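Local coordinates for protein acetyltransferase, GNAT family (Streptococcus pneumoniae, PDB 2I79) that probably transfers the acetyl group of acetyl coenzyme A, which it binds, to an amino group of an acceptor substrate, at residues L121-R131 and I162-I171. Sequence-based numbering, arbitrary orientation.
Sequences LRRLQLTVQTR and IDVYLMGKLI. With ACO (acetyl coenzyme *a), chain G.
In the C-terminal half of the mixed GNAT sheet, strand 123-129 pairs antiparallel with strand 160-170, and Leu124, Leu126 and Val128 are matched with Lys169, Met167 and Tyr165 in three hydrogen-bonded pairs. The bond from Tyr165 N to Val128 O measures 2.7 Å. Val128 and Met167 send their side chains to the face covered by helix 133-141, where Val128 CG2 meets Met167 SD. Leu126 shares that face: with chi1 at 64° its CG sits between backbone N and carbonyl carbon, CD2 lies beside Met167 CB, and CD1 comes within 3.5 Å of the acetyl CH3 of acetyl coenzyme A. Leu126 thus lines the acetyl end of the cofactor pocket, with Met167 packed alongside it. On the face of Thr127 and Leu166, Thr127 CG2 touches Leu166 CD2, and Leu166 packs on Leu166 of the second subunit. Near the C terminus, Ile171 CD1 reaches Leu124 CG at 3.7 Å, the two side chains crossing at about a right angle. Arg122 NE bonds in plane to a lone pair of Ile171 O at 3.0 Å. At the other end of the pair, Ile162 CD1 lies against the amide of Gln129 and against Arg131 NE. Arg131 holds Gln129 OE1 side-on through NE and NH2, both from the same face of the amide, while its NH2 also forms a salt bridge with Asp30. Thr130 N bonds to Asp163 O, and the Thr130 methyl, CG2, stands over the centre of the Tyr165 ring in a CH-pi contact, 3.5 Å from the centroid and 6° off the ring normal.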
loop_
_atom_site.group_PDB
_atom_site.type_symbol
_atom_site.label_atom_id
_atom_site.label_comp_id
_atom_site.label_asym_id
_atom_site.label_seq_id
_atom_site.Cartn_x
_atom_site.Cartn_y
_atom_site.Cartn_z
ATOM N N LEU A 121 -7.879 -15.202 -0.026
ATOM C CA LEU A 121 -7.442 -14.307 -1.081
ATOM C C LEU A 121 -8.285 -14.592 -2.301
ATOM O O LEU A 121 -8.479 -15.766 -2.680
ATOM C CB LEU A 121 -5.944 -14.451 -1.364
ATOM C CG LEU A 121 -5.013 -14.081 -0.200
ATOM C CD1 LEU A 121 -3.603 -14.455 -0.530
ATOM C CD2 LEU A 121 -5.107 -12.580 0.231
ATOM N N ARG A 122 -8.838 -13.509 -2.861
ATOM C CA ARG A 122 -9.565 -13.523 -4.124
ATOM C C ARG A 122 -8.966 -12.555 -5.168
ATOM O O ARG A 122 -9.521 -12.355 -6.244
ATOM C CB ARG A 122 -11.024 -13.154 -3.867
ATOM C CG ARG A 122 -11.737 -14.046 -2.841
ATOM C CD ARG A 122 -11.771 -15.536 -3.223
ATOM N NE ARG A 122 -12.402 -15.749 -4.526
ATOM C CZ ARG A 122 -13.713 -15.650 -4.750
ATOM N NH1 ARG A 122 -14.555 -15.379 -3.760
ATOM N NH2 ARG A 122 -14.192 -15.830 -5.971
ATOM N N ARG A 123 -7.841 -11.947 -4.846
ATOM C CA ARG A 123 -7.152 -11.035 -5.755
ATOM C C ARG A 123 -5.669 -10.936 -5.367
ATOM O O ARG A 123 -5.328 -10.877 -4.164
ATOM C CB ARG A 123 -7.813 -9.642 -5.753
ATOM C CG ARG A 123 -6.907 -8.538 -6.333
ATOM C CD ARG A 123 -7.482 -7.122 -6.275
ATOM N NE ARG A 123 -7.862 -6.857 -7.595
ATOM C CZ ARG A 123 -7.176 -6.195 -8.529
ATOM N NH1 ARG A 123 -6.076 -5.510 -8.307
ATOM N NH2 ARG A 123 -7.715 -6.157 -9.714
ATOM N N LEU A 124 -4.803 -10.968 -6.385
ATOM C CA LEU A 124 -3.393 -10.619 -6.250
ATOM C C LEU A 124 -3.075 -9.397 -7.125
ATOM O O LEU A 124 -3.635 -9.204 -8.203
ATOM C CB LEU A 124 -2.457 -11.790 -6.604
ATOM C CG LEU A 124 -2.636 -13.101 -5.833
ATOM C CD1 LEU A 124 -1.745 -14.191 -6.432
ATOM C CD2 LEU A 124 -2.345 -12.932 -4.335
ATOM N N GLN A 125 -2.174 -8.567 -6.624
ATOM C CA GLN A 125 -1.853 -7.325 -7.273
ATOM C C GLN A 125 -0.443 -6.865 -6.929
ATOM O O GLN A 125 0.130 -7.264 -5.902
ATOM C CB GLN A 125 -2.856 -6.248 -6.854
ATOM C CG GLN A 125 -2.730 -5.794 -5.385
ATOM C CD GLN A 125 -3.727 -4.704 -5.029
ATOM O OE1 GLN A 125 -4.751 -4.545 -5.684
ATOM N NE2 GLN A 125 -3.416 -3.932 -3.994
ATOM N N LEU A 126 0.097 -6.033 -7.821
ATOM C CA LEU A 126 1.349 -5.329 -7.619
ATOM C C LEU A 126 1.392 -4.155 -8.562
ATOM O O LEU A 126 0.500 -3.982 -9.376
ATOM C CB LEU A 126 2.543 -6.220 -7.915
ATOM C CG LEU A 126 2.757 -6.752 -9.343
ATOM C CD1 LEU A 126 4.187 -7.164 -9.361
ATOM C CD2 LEU A 126 1.880 -7.915 -9.736
ATOM N N THR A 127 2.421 -3.337 -8.399
ATOM C CA THR A 127 2.789 -2.316 -9.343
ATOM C C THR A 127 4.200 -2.687 -9.787
ATOM O O THR A 127 4.986 -3.212 -8.984
ATOM C CB THR A 127 2.804 -0.915 -8.721
ATOM O OG1 THR A 127 3.804 -0.892 -7.726
ATOM C CG2 THR A 127 1.491 -0.565 -8.061
ATOM N N VAL A 128 4.500 -2.400 -11.052
ATOM C CA VAL A 128 5.761 -2.768 -11.704
ATOM C C VAL A 128 6.208 -1.578 -12.570
ATOM O O VAL A 128 5.394 -1.038 -13.329
ATOM C CB VAL A 128 5.584 -4.032 -12.658
ATOM C CG1 VAL A 128 6.924 -4.442 -13.308
ATOM C CG2 VAL A 128 5.017 -5.223 -11.873
ATOM N N GLN A 129 7.487 -1.198 -12.512
ATOM C CA GLN A 129 7.971 -0.108 -13.363
ATOM C C GLN A 129 7.731 -0.470 -14.844
ATOM O O GLN A 129 7.948 -1.608 -15.260
ATOM C CB GLN A 129 9.444 0.191 -13.108
ATOM C CG GLN A 129 9.795 0.690 -11.698
ATOM C CD GLN A 129 11.311 0.703 -11.440
ATOM O OE1 GLN A 129 12.110 0.361 -12.325
ATOM N NE2 GLN A 129 11.708 1.088 -10.223
ATOM N N THR A 130 7.229 0.462 -15.632
ATOM C CA THR A 130 6.835 0.093 -17.009
ATOM C C THR A 130 8.050 -0.404 -17.814
ATOM O O THR A 130 7.950 -1.339 -18.602
ATOM C CB THR A 130 6.103 1.219 -17.726
ATOM O OG1 THR A 130 6.951 2.363 -17.794
ATOM C CG2 THR A 130 4.815 1.569 -16.995
ATOM N N ARG A 131 9.216 0.166 -17.530
ATOM C CA ARG A 131 10.465 -0.277 -18.153
ATOM C C ARG A 131 10.952 -1.662 -17.722
ATOM O O ARG A 131 11.851 -2.208 -18.344
ATOM C CB ARG A 131 11.572 0.735 -17.828
ATOM C CG ARG A 131 12.003 0.690 -16.381
ATOM C CD ARG A 131 13.140 1.616 -16.076
ATOM N NE ARG A 131 13.484 1.449 -14.688
ATOM C CZ ARG A 131 14.711 1.520 -14.164
ATOM N NH1 ARG A 131 15.786 1.771 -14.896
ATOM N NH2 ARG A 131 14.859 1.344 -12.865
ATOM N N ILE A 162 9.739 7.914 -13.006
ATOM C CA ILE A 162 9.299 6.960 -14.012
ATOM C C ILE A 162 7.907 6.422 -13.663
ATOM O O ILE A 162 7.459 6.471 -12.500
ATOM C CB ILE A 162 10.297 5.776 -14.182
ATOM C CG1 ILE A 162 10.411 4.940 -12.893
ATOM C CG2 ILE A 162 11.693 6.252 -14.659
ATOM C CD1 ILE A 162 11.269 3.706 -13.094
ATOM N N ASP A 163 7.255 5.876 -14.682
ATOM C CA ASP A 163 5.922 5.289 -14.572
ATOM C C ASP A 163 5.950 3.837 -14.116
ATOM O O ASP A 163 6.902 3.080 -14.380
ATOM C CB ASP A 163 5.180 5.314 -15.930
ATOM C CG ASP A 163 4.827 6.729 -16.414
ATOM O OD1 ASP A 163 5.642 7.653 -16.289
ATOM O OD2 ASP A 163 3.721 6.920 -16.954
ATOM N N VAL A 164 4.841 3.455 -13.494
ATOM C CA VAL A 164 4.552 2.079 -13.095
ATOM C C VAL A 164 3.227 1.588 -13.694
ATOM O O VAL A 164 2.319 2.361 -13.915
ATOM C CB VAL A 164 4.541 1.915 -11.564
ATOM C CG1 VAL A 164 5.918 2.267 -10.999
ATOM C CG2 VAL A 164 3.428 2.750 -10.857
ATOM N N TYR A 165 3.143 0.289 -13.950
ATOM C CA TYR A 165 1.888 -0.367 -14.234
ATOM C C TYR A 165 1.307 -0.872 -12.929
ATOM O O TYR A 165 2.013 -1.356 -12.062
ATOM C CB TYR A 165 2.082 -1.560 -15.183
ATOM C CG TYR A 165 2.343 -1.178 -16.653
ATOM C CD1 TYR A 165 1.481 -0.297 -17.334
ATOM C CD2 TYR A 165 3.419 -1.720 -17.355
ATOM C CE1 TYR A 165 1.704 0.046 -18.681
ATOM C CE2 TYR A 165 3.654 -1.405 -18.692
ATOM C CZ TYR A 165 2.787 -0.506 -19.356
ATOM O OH TYR A 165 2.992 -0.167 -20.682
ATOM N N LEU A 166 0.002 -0.737 -12.814
ATOM C CA LEU A 166 -0.818 -1.501 -11.880
ATOM C C LEU A 166 -1.207 -2.828 -12.528
ATOM O O LEU A 166 -1.771 -2.829 -13.639
ATOM C CB LEU A 166 -2.116 -0.726 -11.639
ATOM C CG LEU A 166 -2.038 0.701 -11.107
ATOM C CD1 LEU A 166 -3.425 1.383 -11.321
ATOM C CD2 LEU A 166 -1.627 0.634 -9.642
ATOM N N MET A 167 -0.881 -3.945 -11.878
ATOM C CA MET A 167 -1.172 -5.267 -12.444
ATOM C C MET A 167 -1.969 -6.116 -11.439
ATOM O O MET A 167 -1.738 -6.057 -10.215
ATOM C CB MET A 167 0.120 -5.993 -12.796
ATOM C CG MET A 167 1.058 -5.271 -13.798
ATOM S SD MET A 167 2.304 -6.340 -14.553
ATOM C CE MET A 167 1.222 -7.416 -15.473
ATOM N N GLY A 168 -2.903 -6.913 -11.948
ATOM C CA GLY A 168 -3.793 -7.684 -11.075
ATOM C C GLY A 168 -4.255 -9.013 -11.627
ATOM O O GLY A 168 -4.243 -9.206 -12.829
ATOM N N LYS A 169 -4.639 -9.928 -10.727
ATOM C CA LYS A 169 -5.176 -11.244 -11.067
ATOM C C LYS A 169 -6.264 -11.663 -10.084
ATOM O O LYS A 169 -6.068 -11.574 -8.850
ATOM C CB LYS A 169 -4.057 -12.273 -11.056
ATOM C CG LYS A 169 -4.483 -13.667 -11.519
ATOM C CD LYS A 169 -3.447 -14.708 -11.157
ATOM C CE LYS A 169 -3.899 -16.099 -11.567
ATOM N NZ LYS A 169 -3.777 -16.316 -13.030
ATOM N N LEU A 170 -7.406 -12.103 -10.601
ATOM C CA LEU A 170 -8.469 -12.642 -9.743
ATOM C C LEU A 170 -8.224 -14.119 -9.520
ATOM O O LEU A 170 -7.824 -14.818 -10.438
ATOM C CB LEU A 170 -9.850 -12.429 -10.350
ATOM C CG LEU A 170 -10.212 -10.993 -10.706
ATOM C CD1 LEU A 170 -11.634 -10.910 -11.289
ATOM C CD2 LEU A 170 -10.044 -10.083 -9.506
ATOM N N ILE A 171 -8.428 -14.583 -8.289
ATOM C CA ILE A 171 -8.235 -15.996 -7.934
ATOM C C ILE A 171 -9.418 -16.570 -7.147
ATOM O O ILE A 171 -10.211 -15.809 -6.586
ATOM C CB ILE A 171 -6.927 -16.207 -7.164
ATOM C CG1 ILE A 171 -6.805 -15.251 -5.985
ATOM C CG2 ILE A 171 -5.663 -16.040 -8.098
ATOM C CD1 ILE A 171 -5.483 -15.413 -5.312
HETATM N N1A ACO G . 11.875 -8.394 -21.856
HETATM C C2A ACO G . 10.928 -9.355 -21.922
HETATM N N3A ACO G . 11.092 -10.576 -21.377
HETATM C C4A ACO G . 12.226 -10.899 -20.724
HETATM C C5A ACO G . 13.293 -9.909 -20.593
HETATM C C6A ACO G . 13.046 -8.596 -21.207
HETATM N N6A ACO G . 13.988 -7.631 -21.130
HETATM N N7A ACO G . 14.285 -10.491 -19.917
HETATM C C8A ACO G . 13.869 -11.762 -19.631
HETATM N N9A ACO G . 12.640 -11.998 -20.121
HETATM C C1B ACO G . 11.761 -13.200 -20.057
HETATM C C2B ACO G . 12.375 -14.583 -20.210
HETATM O O2B ACO G . 12.486 -14.970 -21.582
HETATM C C3B ACO G . 11.342 -15.422 -19.502
HETATM O O3B ACO G . 10.147 -15.601 -20.240
HETATM P P3B ACO G . 9.725 -16.977 -20.941
HETATM O O7A ACO G . 10.739 -16.894 -22.071
HETATM O O8A ACO G . 8.276 -16.845 -21.344
HETATM O O9A ACO G . 9.922 -18.069 -19.920
HETATM C C4B ACO G . 10.909 -14.528 -18.349
HETATM O O4B ACO G . 11.085 -13.190 -18.802
HETATM C C5B ACO G . 11.729 -14.829 -17.101
HETATM O O5B ACO G . 11.061 -15.919 -16.454
HETATM P P1A ACO G . 11.818 -16.685 -15.262
HETATM O O1A ACO G . 13.217 -17.051 -15.684
HETATM O O2A ACO G . 10.837 -17.728 -14.766
HETATM O O3A ACO G . 12.007 -15.454 -14.227
HETATM P P2A ACO G . 13.358 -14.985 -13.429
HETATM O O4A ACO G . 14.405 -14.259 -14.282
HETATM O O5A ACO G . 13.748 -16.187 -12.604
HETATM O O6A ACO G . 12.611 -13.873 -12.495
HETATM C CBP ACO G . 12.340 -11.471 -12.114
HETATM C CCP ACO G . 12.139 -12.649 -13.048
HETATM C CDP ACO G . 11.686 -10.241 -12.759
HETATM C CEP ACO G . 11.699 -11.820 -10.762
HETATM C CAP ACO G . 13.840 -11.217 -11.929
HETATM O OAP ACO G . 14.459 -10.777 -13.161
HETATM C C9P ACO G . 14.099 -10.211 -10.820
HETATM O O9P ACO G . 14.138 -10.583 -9.663
HETATM N N8P ACO G . 14.301 -8.946 -11.170
HETATM C C7P ACO G . 14.611 -7.856 -10.238
HETATM C C6P ACO G . 13.515 -7.585 -9.207
HETATM C C5P ACO G . 12.190 -7.340 -9.873
HETATM O O5P ACO G . 12.113 -6.509 -10.756
HETATM N N4P ACO G . 11.160 -8.065 -9.457
HETATM C C3P ACO G . 9.815 -7.935 -9.993
HETATM C C2P ACO G . 9.106 -6.661 -9.555
HETATM S S1P ACO G . 8.863 -6.697 -7.801
HETATM C C ACO G . 7.378 -7.224 -7.400
HETATM O O ACO G . 7.213 -8.385 -7.695
HETATM C CH3 ACO G . 6.394 -6.276 -6.739
HETATM O O HOH W 1 9.177 2.594 -15.853
#